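PDB 5TBV: purine nucleoside phosphorylase from Schistosoma mansoni, which catalyses the phosphorolysis of purine nucleosides such as inosine and guanosine, giving the free purine base and ribose 1-phosphate. Local coordinates for residues N57-T62 with G85-Y90; I115-G120 with A239-A244; G192-N197 with C216-M221. All coordinates share one frame; numbering follows the deposited sequence.

Interaction 1. Residues N57-T62 with G85-Y90; sequences NFPKTT and GRLHMY. With TBN ('2-(4-amino-pyrrolo[2,3-D]pyrimidin-7-yl)-5-hydroxymethyl-tetrahydro-furan-3,4-diol), chain B; SO4 (sulfate ion), chain C.
Leu87 meets Pro59 and the Lys60-Thr61 backbone where two loops of the phosphorylase fold come together: segment 57-62 leads to strand 69-75, and segment 85-90 follows strand 78-83 and carries anion- and ribose-binding side chains. The Leu87 chain starts from CB with CG beside the backbone N (chi1 -56°), and CG then splits between two partners. CD1 packs against CB, CG and CD of the Pro59 ring, closest to Pro59 CG at 3.5 Å, the two side chains crossing at about a right angle. CD2 rests against the Lys60-Thr61 peptide, 3.7 Å from Lys60 O. Thr61 turns its methyl inward, with CG2 3.9 Å from Arg86 O, while its hydroxyl is bonded to His66 O. Water 1 joins the backbones, accepting from Thr62 N and donating to Arg86 O.

The second loop then enters the active site. Arg86 NH1 donates to sulfate O4, and a salt bridge from Arg86 NE to Glu226 also holds the guanidinium. His88 NE2 meets the same O4 at the ring edge, near the ring plane, at 2.8 Å, while Glu91 binds its ND1 and so fixes the ring's rotation. The sulfate probably marks the phosphate site. Tyr90 lays its hydroxyl over the centre of the imidazole, 3.2 Å above the plane, and the same OH hydrogen-bonds to nucleoside O3' at 2.9 Å.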
loop_
_atom_site.group_PDB
_atom_site.type_symbol
_atom_site.label_atom_id
_atom_site.label_comp_id
_atom_site.label_asym_id
_atom_site.label_seq_id
_atom_site.Cartn_x
_atom_site.Cartn_y
_atom_site.Cartn_z
ATOM N N ASN A 57 20.972 -7.786 -19.095
ATOM C CA ASN A 57 19.871 -7.748 -18.126
ATOM C C ASN A 57 19.162 -6.397 -18.016
ATOM O O ASN A 57 18.293 -6.237 -17.150
ATOM C CB ASN A 57 20.340 -8.190 -16.739
ATOM C CG ASN A 57 20.843 -9.615 -16.742
ATOM O OD1 ASN A 57 20.081 -10.538 -17.042
ATOM N ND2 ASN A 57 22.126 -9.806 -16.436
ATOM N N PHE A 58 19.461 -5.443 -18.869
ATOM C CA PHE A 58 18.754 -4.156 -18.807
ATOM C C PHE A 58 17.342 -4.288 -19.380
ATOM O O PHE A 58 17.181 -4.786 -20.498
ATOM C CB PHE A 58 19.511 -3.108 -19.597
ATOM C CG PHE A 58 20.063 -1.990 -18.777
ATOM C CD1 PHE A 58 21.149 -2.198 -17.946
ATOM C CD2 PHE A 58 19.534 -0.714 -18.886
ATOM C CE1 PHE A 58 21.692 -1.160 -17.225
ATOM C CE2 PHE A 58 20.068 0.331 -18.170
ATOM C CZ PHE A 58 21.155 0.106 -17.339
ATOM N N PRO A 59 16.313 -3.824 -18.672
ATOM C CA PRO A 59 14.939 -3.922 -19.198
ATOM C C PRO A 59 14.646 -2.914 -20.313
ATOM O O PRO A 59 15.321 -1.896 -20.481
ATOM C CB PRO A 59 14.067 -3.637 -17.964
ATOM C CG PRO A 59 14.997 -3.819 -16.766
ATOM C CD PRO A 59 16.346 -3.397 -17.258
ATOM N N LYS A 60 13.585 -3.197 -21.063
ATOM C CA LYS A 60 13.146 -2.339 -22.163
ATOM C C LYS A 60 12.135 -1.294 -21.680
ATOM O O LYS A 60 11.247 -1.605 -20.880
ATOM C CB LYS A 60 12.530 -3.213 -23.258
ATOM C CG LYS A 60 11.857 -2.479 -24.415
ATOM C CD LYS A 60 10.829 -3.384 -25.106
ATOM C CE LYS A 60 11.001 -3.406 -26.626
ATOM N NZ LYS A 60 10.839 -2.070 -27.271
ATOM N N THR A 61 12.263 -0.052 -22.172
ATOM C CA THR A 61 11.253 0.971 -21.888
ATOM C C THR A 61 9.975 0.668 -22.664
ATOM O O THR A 61 10.037 0.282 -23.831
ATOM C CB THR A 61 11.746 2.383 -22.264
ATOM O OG1 THR A 61 12.246 2.394 -23.614
ATOM C CG2 THR A 61 12.840 2.886 -21.309
ATOM N N THR A 62 8.802 0.863 -22.030
ATOM C CA THR A 62 7.535 0.650 -22.736
ATOM C C THR A 62 6.610 1.870 -22.732
ATOM O O THR A 62 5.489 1.771 -23.235
ATOM C CB THR A 62 6.771 -0.583 -22.187
ATOM O OG1 THR A 62 6.260 -0.335 -20.874
ATOM C CG2 THR A 62 7.635 -1.833 -22.143
ATOM N N GLY A 85 15.665 7.374 -21.012
ATOM C CA GLY A 85 14.312 7.036 -20.610
ATOM C C GLY A 85 14.435 6.221 -19.342
ATOM O O GLY A 85 15.479 5.609 -19.086
ATOM N N ARG A 86 13.377 6.224 -18.535
ATOM C CA ARG A 86 13.439 5.499 -17.277
ATOM C C ARG A 86 12.364 4.423 -17.254
ATOM O O ARG A 86 11.419 4.443 -18.052
ATOM C CB ARG A 86 13.278 6.448 -16.064
ATOM C CG ARG A 86 11.913 7.133 -15.961
ATOM C CD ARG A 86 11.408 7.176 -14.485
ATOM N NE ARG A 86 12.254 7.950 -13.560
ATOM C CZ ARG A 86 12.394 9.277 -13.596
ATOM N NH1 ARG A 86 11.759 10.014 -14.519
ATOM N NH2 ARG A 86 13.154 9.880 -12.694
ATOM N N LEU A 87 12.544 3.477 -16.324
ATOM C CA LEU A 87 11.610 2.399 -16.019
ATOM C C LEU A 87 10.709 2.789 -14.855
ATOM O O LEU A 87 11.149 3.467 -13.921
ATOM C CB LEU A 87 12.366 1.120 -15.652
ATOM C CG LEU A 87 13.368 0.650 -16.709
ATOM C CD1 LEU A 87 14.226 -0.446 -16.122
ATOM C CD2 LEU A 87 12.664 0.186 -18.003
ATOM N N HIS A 88 9.445 2.325 -14.900
ATOM C CA HIS A 88 8.462 2.638 -13.866
ATOM C C HIS A 88 7.843 1.364 -13.302
ATOM O O HIS A 88 7.648 0.382 -14.026
ATOM C CB HIS A 88 7.305 3.511 -14.412
ATOM C CG HIS A 88 7.748 4.694 -15.216
ATOM N ND1 HIS A 88 8.220 4.586 -16.511
ATOM C CD2 HIS A 88 7.735 6.022 -14.929
ATOM C CE1 HIS A 88 8.508 5.792 -16.977
ATOM N NE2 HIS A 88 8.221 6.681 -16.040
ATOM N N MET A 89 7.460 1.413 -12.019
ATOM C CA MET A 89 6.851 0.235 -11.393
ATOM C C MET A 89 5.447 -0.076 -11.953
ATOM O O MET A 89 5.057 -1.252 -11.997
ATOM C CB MET A 89 6.809 0.398 -9.861
ATOM C CG MET A 89 8.192 0.390 -9.121
ATOM S SD MET A 89 9.152 -1.146 -9.342
ATOM C CE MET A 89 8.187 -2.393 -8.454
ATOM N N TYR A 90 4.666 0.932 -12.392
ATOM C CA TYR A 90 3.371 0.612 -13.015
ATOM C C TYR A 90 3.508 -0.208 -14.292
ATOM O O TYR A 90 2.507 -0.783 -14.751
ATOM C CB TYR A 90 2.534 1.877 -13.312
ATOM C CG TYR A 90 3.196 2.902 -14.231
ATOM C CD1 TYR A 90 3.392 2.634 -15.586
ATOM C CD2 TYR A 90 3.617 4.141 -13.739
ATOM C CE1 TYR A 90 3.985 3.563 -16.429
ATOM C CE2 TYR A 90 4.228 5.079 -14.573
ATOM C CZ TYR A 90 4.406 4.779 -15.910
ATOM O OH TYR A 90 5.013 5.674 -16.759
HETATM O "O5'" TBN B . 1.702 11.038 -17.791
HETATM C "C5'" TBN B . 2.070 10.046 -16.859
HETATM C "C4'" TBN B . 3.581 9.945 -16.680
HETATM O "O4'" TBN B . 4.081 11.185 -16.292
HETATM C "C1'" TBN B . 4.076 11.308 -14.906
HETATM N N9 TBN B . 2.995 12.238 -14.549
HETATM C C8 TBN B . 2.750 13.311 -15.299
HETATM C C7 TBN B . 1.717 14.054 -14.836
HETATM C C5 TBN B . 1.301 13.358 -13.693
HETATM C C6 TBN B . 0.229 13.561 -12.680
HETATM N N1 TBN B . 0.119 12.664 -11.710
HETATM C C2 TBN B . 0.937 11.630 -11.659
HETATM N N3 TBN B . 1.918 11.395 -12.511
HETATM C C4 TBN B . 2.150 12.196 -13.535
HETATM N N6 TBN B . -0.631 14.592 -12.734
HETATM C "C2'" TBN B . 3.924 9.898 -14.359
HETATM O "O2'" TBN B . 4.929 9.669 -13.457
HETATM C "C3'" TBN B . 3.950 8.987 -15.566
HETATM O "O3'" TBN B . 5.190 8.349 -15.784
HETATM S S SO4 C . 8.094 10.310 -15.416
HETATM O O1 SO4 C . 6.815 9.872 -16.085
HETATM O O2 SO4 C . 7.865 10.325 -13.962
HETATM O O3 SO4 C . 8.585 11.642 -15.774
HETATM O O4 SO4 C . 9.138 9.331 -15.704
HETATM O O HOH W 1 9.478 3.097 -19.892
#

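Interaction 2. Residues I115-G120 with A239-A244; sequences ITNLAG and AVSLIA. With TBN ('2-(4-amino-pyrrolo[2,3-D]pyrimidin-7-yl)-5-hydroxymethyl-tetrahydro-furan-3,4-diol), chain B; SO4 (sulfate ion), chain C.
Two neighbouring parallel strands of the central sheet of the phosphorylase fold, 115-120 and 239-244, run side by side here, and residues 117-120 of the first strand border the nucleoside and the sulfate. Ile115 pairs with Ala239 and the register holds through Ala119 with Ile243, the short segments being twisted by 36°. Five backbone hydrogen bonds alternate between the strands. Among them, Leu242 N to Asn117 O is short and nearly straight at 2.7 Å, and Ala244 N closes the ladder on Ala119 O.

One side-chain bond is added to the ladder. Ser241 OG donates to Asn117 OD1 at 2.9 Å, coming in from the side of the carbonyl with a C=O...donor angle of 112°. Asn117 CG sits between its own backbone N and carbonyl carbon (chi1 68°), which swings the amide across to the serine; its ND2 has a weak bond to Thr223. On the face bearing Thr116, Leu118 and Leu242 lie alongside each other, Leu118 CD1 4.0 Å from Leu242 CG, and CD1 also touches Ala244 CB.

Strand 115-120 meets the ligands directly. Leu118 N points at sulfate O3, 3.0 Å away and nearly straight, while Leu118 O lies 3.2 Å from C1' of the nucleoside. Gly120, with no side chain, brings its CA close to the base amine N6. Helix 259-283 packs over the Thr116-Leu118-Leu242 face, Tyr194 of strand 189-196 rests against Asn117 and Ser241, and strand 131-139 flanks 239-244 on its other edge.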
loop_
_atom_site.group_PDB
_atom_site.type_symbol
_atom_site.label_atom_id
_atom_site.label_comp_id
_atom_site.label_asym_id
_atom_site.label_seq_id
_atom_site.Cartn_x
_atom_site.Cartn_y
_atom_site.Cartn_z
ATOM N N ILE A 115 18.251 13.903 -11.311
ATOM C CA ILE A 115 17.010 13.245 -11.727
ATOM C C ILE A 115 15.975 14.277 -12.176
ATOM O O ILE A 115 15.773 15.292 -11.504
ATOM C CB ILE A 115 16.472 12.407 -10.551
ATOM C CG1 ILE A 115 17.527 11.386 -10.108
ATOM C CG2 ILE A 115 15.130 11.724 -10.896
ATOM C CD1 ILE A 115 17.191 10.725 -8.780
ATOM N N THR A 116 15.286 14.003 -13.289
ATOM C CA THR A 116 14.134 14.804 -13.690
ATOM C C THR A 116 12.872 13.939 -13.746
ATOM O O THR A 116 12.939 12.717 -13.931
ATOM C CB THR A 116 14.343 15.495 -15.055
ATOM O OG1 THR A 116 14.587 14.524 -16.090
ATOM C CG2 THR A 116 15.532 16.485 -15.011
ATOM N N ASN A 117 11.712 14.587 -13.583
ATOM C CA ASN A 117 10.432 13.929 -13.853
ATOM C C ASN A 117 9.362 14.964 -14.196
ATOM O O ASN A 117 9.538 16.172 -13.985
ATOM C CB ASN A 117 9.967 13.047 -12.672
ATOM C CG ASN A 117 9.581 13.857 -11.424
ATOM O OD1 ASN A 117 8.626 14.633 -11.429
ATOM N ND2 ASN A 117 10.321 13.659 -10.346
ATOM N N LEU A 118 8.248 14.463 -14.763
ATOM C CA LEU A 118 7.010 15.219 -14.967
ATOM C C LEU A 118 6.007 14.840 -13.879
ATOM O O LEU A 118 5.854 13.664 -13.563
ATOM C CB LEU A 118 6.395 14.920 -16.343
ATOM C CG LEU A 118 6.914 15.626 -17.609
ATOM C CD1 LEU A 118 6.410 17.074 -17.676
ATOM C CD2 LEU A 118 8.423 15.602 -17.684
ATOM N N ALA A 119 5.283 15.820 -13.345
ATOM C CA ALA A 119 4.456 15.547 -12.175
ATOM C C ALA A 119 3.229 16.454 -12.159
ATOM O O ALA A 119 3.162 17.469 -12.857
ATOM C CB ALA A 119 5.251 15.737 -10.880
ATOM N N GLY A 120 2.256 16.095 -11.327
ATOM C CA GLY A 120 1.125 16.979 -11.087
ATOM C C GLY A 120 1.393 17.914 -9.910
ATOM O O GLY A 120 1.956 17.499 -8.894
ATOM N N ALA A 239 16.864 16.149 -7.348
ATOM C CA ALA A 239 15.663 15.761 -8.096
ATOM C C ALA A 239 14.773 16.971 -8.381
ATOM O O ALA A 239 14.441 17.729 -7.464
ATOM C CB ALA A 239 14.866 14.688 -7.331
ATOM N N VAL A 240 14.382 17.152 -9.647
ATOM C CA VAL A 240 13.554 18.282 -10.083
ATOM C C VAL A 240 12.309 17.759 -10.796
ATOM O O VAL A 240 12.423 17.018 -11.781
ATOM C CB VAL A 240 14.327 19.228 -11.019
ATOM C CG1 VAL A 240 13.437 20.425 -11.424
ATOM C CG2 VAL A 240 15.669 19.679 -10.397
ATOM N N SER A 241 11.119 18.183 -10.327
ATOM C CA SER A 241 9.853 17.969 -11.039
ATOM C C SER A 241 9.526 19.114 -11.999
ATOM O O SER A 241 9.582 20.291 -11.616
ATOM C CB SER A 241 8.703 17.813 -10.036
ATOM O OG SER A 241 8.798 16.590 -9.327
ATOM N N LEU A 242 9.196 18.779 -13.251
ATOM C CA LEU A 242 8.586 19.742 -14.170
ATOM C C LEU A 242 7.074 19.556 -14.064
ATOM O O LEU A 242 6.580 18.445 -14.245
ATOM C CB LEU A 242 9.065 19.541 -15.611
ATOM C CG LEU A 242 8.437 20.392 -16.719
ATOM C CD1 LEU A 242 8.489 21.877 -16.412
ATOM C CD2 LEU A 242 9.152 20.107 -18.047
ATOM N N ILE A 243 6.347 20.625 -13.734
ATOM C CA ILE A 243 4.914 20.517 -13.475
ATOM C C ILE A 243 4.166 20.420 -14.802
ATOM O O ILE A 243 4.266 21.312 -15.651
ATOM C CB ILE A 243 4.417 21.714 -12.652
ATOM C CG1 ILE A 243 5.114 21.736 -11.290
ATOM C CG2 ILE A 243 2.878 21.674 -12.526
ATOM C CD1 ILE A 243 5.115 20.387 -10.572
ATOM N N ALA A 244 3.405 19.345 -14.983
ATOM C CA ALA A 244 2.597 19.199 -16.196
ATOM C C ALA A 244 1.244 19.882 -16.083
ATOM O O ALA A 244 0.718 20.383 -17.083
ATOM C CB ALA A 244 2.376 17.712 -16.526
HETATM O "O5'" TBN B . 1.702 11.038 -17.791
HETATM C "C5'" TBN B . 2.070 10.046 -16.859
HETATM C "C4'" TBN B . 3.581 9.945 -16.680
HETATM O "O4'" TBN B . 4.081 11.185 -16.292
HETATM C "C1'" TBN B . 4.076 11.308 -14.906
HETATM N N9 TBN B . 2.995 12.238 -14.549
HETATM C C8 TBN B . 2.750 13.311 -15.299
HETATM C C7 TBN B . 1.717 14.054 -14.836
HETATM C C5 TBN B . 1.301 13.358 -13.693
HETATM C C6 TBN B . 0.229 13.561 -12.680
HETATM N N1 TBN B . 0.119 12.664 -11.710
HETATM C C2 TBN B . 0.937 11.630 -11.659
HETATM N N3 TBN B . 1.918 11.395 -12.511
HETATM C C4 TBN B . 2.150 12.196 -13.535
HETATM N N6 TBN B . -0.631 14.592 -12.734
HETATM C "C2'" TBN B . 3.924 9.898 -14.359
HETATM O "O2'" TBN B . 4.929 9.669 -13.457
HETATM C "C3'" TBN B . 3.950 8.987 -15.566
HETATM O "O3'" TBN B . 5.190 8.349 -15.784
HETATM S S SO4 C . 8.094 10.310 -15.416
HETATM O O1 SO4 C . 6.815 9.872 -16.085
HETATM O O2 SO4 C . 7.865 10.325 -13.962
HETATM O O3 SO4 C . 8.585 11.642 -15.774
HETATM O O4 SO4 C . 9.138 9.331 -15.704
#

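Interaction 3. Residues G192-N197 with C216-M221; sequences GVYAFN and CDVVGM. With TBN ('2-(4-amino-pyrrolo[2,3-D]pyrimidin-7-yl)-5-hydroxymethyl-tetrahydro-furan-3,4-diol), chain B.
Val193 N donates to Asp217 OD2 at 2.8 Å and 169°, taking the lone pair that faces away from the other carboxylate oxygen, at the start of a parallel strand pair in a beta-alpha-beta unit: strand 189-196, helix 205-214, strand 218-220. Asp217 OD1 is bound by Asn123, so both carboxylate oxygens are engaged. Val193 O accepts from both Asp217 N and Val218 N, joining the residues that lead into strand 218-220 to the neighbouring strand. From there the ladder runs through Ala195 N to Val218 O, Gly220 N to Ala195 O and Asn197 N to Gly220 O, the second nearly along the C=O axis.

Side chains pack on both faces. Tyr194 extends with CG anti to the backbone N (chi1 -180°), laying its ring across Val218, with CD2 3.6 Å from Val218 CG2. Gly220, with no side chain, lets the Tyr194 hydroxyl lie close to its backbone, OH 3.1 Å from Gly220 C; Ser222 N is the hydroxyl's hydrogen-bond donor. On the other face Ala195 CB fits against Cys216 SG at 3.7 Å, and Val219 CG2 reaches Asn197 CB.

Phe196 brings its ring edge to Met221 O, 3.5 Å from CE1, and packs on Leu145 of a second subunit. The Met221 side chain, extended beyond CG, runs along the nucleoside, its SD near the ribose and its CE 3.7 Å from base N3, while Met221 N donates to ribose O2' at 3.0 Å.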
loop_
_atom_site.group_PDB
_atom_site.type_symbol
_atom_site.label_atom_id
_atom_site.label_comp_id
_atom_site.label_asym_id
_atom_site.label_seq_id
_atom_site.Cartn_x
_atom_site.Cartn_y
_atom_site.Cartn_z
ATOM N N GLY A 192 9.677 21.624 -2.774
ATOM C CA GLY A 192 8.464 20.928 -2.368
ATOM C C GLY A 192 8.684 19.471 -2.026
ATOM O O GLY A 192 9.732 18.892 -2.319
ATOM N N VAL A 193 7.641 18.888 -1.421
ATOM C CA VAL A 193 7.580 17.467 -1.064
ATOM C C VAL A 193 6.904 16.692 -2.198
ATOM O O VAL A 193 5.840 17.096 -2.682
ATOM C CB VAL A 193 6.823 17.288 0.269
ATOM C CG1 VAL A 193 6.665 15.789 0.650
ATOM C CG2 VAL A 193 7.533 18.065 1.373
ATOM N N TYR A 194 7.506 15.575 -2.616
ATOM C CA TYR A 194 7.012 14.731 -3.712
ATOM C C TYR A 194 6.283 13.500 -3.158
ATOM O O TYR A 194 6.886 12.701 -2.429
ATOM C CB TYR A 194 8.188 14.285 -4.602
ATOM C CG TYR A 194 7.883 13.394 -5.817
ATOM C CD1 TYR A 194 7.809 11.998 -5.696
ATOM C CD2 TYR A 194 7.754 13.943 -7.101
ATOM C CE1 TYR A 194 7.580 11.183 -6.802
ATOM C CE2 TYR A 194 7.512 13.123 -8.230
ATOM C CZ TYR A 194 7.421 11.747 -8.068
ATOM O OH TYR A 194 7.188 10.927 -9.158
ATOM N N ALA A 195 5.007 13.325 -3.536
ATOM C CA ALA A 195 4.252 12.110 -3.212
ATOM C C ALA A 195 4.412 11.079 -4.329
ATOM O O ALA A 195 4.184 11.389 -5.500
ATOM C CB ALA A 195 2.764 12.419 -2.989
ATOM N N PHE A 196 4.804 9.853 -3.967
ATOM C CA PHE A 196 4.878 8.714 -4.905
ATOM C C PHE A 196 3.538 7.963 -4.882
ATOM O O PHE A 196 3.187 7.360 -3.861
ATOM C CB PHE A 196 6.048 7.797 -4.516
ATOM C CG PHE A 196 6.260 6.556 -5.422
ATOM C CD1 PHE A 196 5.859 6.525 -6.765
ATOM C CD2 PHE A 196 6.939 5.434 -4.911
ATOM C CE1 PHE A 196 6.104 5.370 -7.587
ATOM C CE2 PHE A 196 7.181 4.287 -5.711
ATOM C CZ PHE A 196 6.761 4.269 -7.058
ATOM N N ASN A 197 2.780 8.053 -5.999
ATOM C CA ASN A 197 1.570 7.270 -6.306
ATOM C C ASN A 197 1.972 6.181 -7.283
ATOM O O ASN A 197 2.557 6.484 -8.321
ATOM C CB ASN A 197 0.482 8.155 -6.952
ATOM C CG ASN A 197 -0.669 7.361 -7.639
ATOM O OD1 ASN A 197 -0.931 6.188 -7.345
ATOM N ND2 ASN A 197 -1.388 8.047 -8.537
ATOM N N CYS A 216 1.740 17.440 0.790
ATOM C CA CYS A 216 2.495 17.189 -0.416
ATOM C C CYS A 216 2.364 18.370 -1.371
ATOM O O CYS A 216 1.284 18.947 -1.513
ATOM C CB CYS A 216 1.997 15.913 -1.096
ATOM S SG CYS A 216 1.948 14.454 -0.023
ATOM N N ASP A 217 3.456 18.692 -2.063
ATOM C CA ASP A 217 3.422 19.767 -3.039
ATOM C C ASP A 217 3.240 19.278 -4.465
ATOM O O ASP A 217 2.691 20.019 -5.292
ATOM C CB ASP A 217 4.701 20.612 -2.935
ATOM C CG ASP A 217 4.845 21.250 -1.567
ATOM O OD1 ASP A 217 4.112 22.231 -1.278
ATOM O OD2 ASP A 217 5.670 20.752 -0.773
ATOM N N VAL A 218 3.678 18.054 -4.766
ATOM C CA VAL A 218 3.578 17.464 -6.105
ATOM C C VAL A 218 3.396 15.955 -5.964
ATOM O O VAL A 218 3.709 15.363 -4.922
ATOM C CB VAL A 218 4.825 17.749 -6.984
ATOM C CG1 VAL A 218 5.120 19.236 -7.087
ATOM C CG2 VAL A 218 6.056 17.012 -6.435
ATOM N N VAL A 219 2.935 15.318 -7.046
ATOM C CA VAL A 219 2.684 13.877 -7.066
ATOM C C VAL A 219 3.116 13.308 -8.417
ATOM O O VAL A 219 2.873 13.916 -9.466
ATOM C CB VAL A 219 1.190 13.573 -6.774
ATOM C CG1 VAL A 219 0.257 14.268 -7.796
ATOM C CG2 VAL A 219 0.937 12.067 -6.757
ATOM N N GLY A 220 3.764 12.141 -8.399
ATOM C CA GLY A 220 4.066 11.460 -9.651
ATOM C C GLY A 220 4.278 9.975 -9.413
ATOM O O GLY A 220 4.131 9.489 -8.290
ATOM N N MET A 221 4.644 9.252 -10.488
ATOM C CA MET A 221 4.690 7.784 -10.478
ATOM C C MET A 221 6.106 7.218 -10.620
ATOM O O MET A 221 6.275 6.057 -11.044
ATOM C CB MET A 221 3.796 7.201 -11.580
ATOM C CG MET A 221 2.406 7.824 -11.698
ATOM S SD MET A 221 1.419 7.169 -13.065
ATOM C CE MET A 221 -0.028 8.236 -12.870
HETATM O "O5'" TBN B . 1.702 11.038 -17.791
HETATM C "C5'" TBN B . 2.070 10.046 -16.859
HETATM C "C4'" TBN B . 3.581 9.945 -16.680
HETATM O "O4'" TBN B . 4.081 11.185 -16.292
HETATM C "C1'" TBN B . 4.076 11.308 -14.906
HETATM N N9 TBN B . 2.995 12.238 -14.549
HETATM C C8 TBN B . 2.750 13.311 -15.299
HETATM C C7 TBN B . 1.717 14.054 -14.836
HETATM C C5 TBN B . 1.301 13.358 -13.693
HETATM C C6 TBN B . 0.229 13.561 -12.680
HETATM N N1 TBN B . 0.119 12.664 -11.710
HETATM C C2 TBN B . 0.937 11.630 -11.659
HETATM N N3 TBN B . 1.918 11.395 -12.511
HETATM C C4 TBN B . 2.150 12.196 -13.535
HETATM N N6 TBN B . -0.631 14.592 -12.734
HETATM C "C2'" TBN B . 3.924 9.898 -14.359
HETATM O "O2'" TBN B . 4.929 9.669 -13.457
HETATM C "C3'" TBN B . 3.950 8.987 -15.566
HETATM O "O3'" TBN B . 5.190 8.349 -15.784
#

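Overall arrangement
Along the chain, interaction 1 closes before interaction 2 opens, and interaction 3 lies nested within the loop that interaction 2 closes. Interactions 2 and 3 share one mixed sheet and have centres 9 Å apart, with strand 218-220 pairing antiparallel with strand 112-121 and a probable hydrogen bond from Gly120 N to Val219 O. Interaction 1 sits on loops, its centre about 18 Å and 20 Å from those centres, yet Arg86 NH1 reaches Thr116 O and Tyr90 packs on Met221. All three touch the same nucleoside, and interactions 1 and 2 also share the sulfate. Interactions 1 and 3 also touch a second subunit, placing the site beside a subunit interface of the trimer.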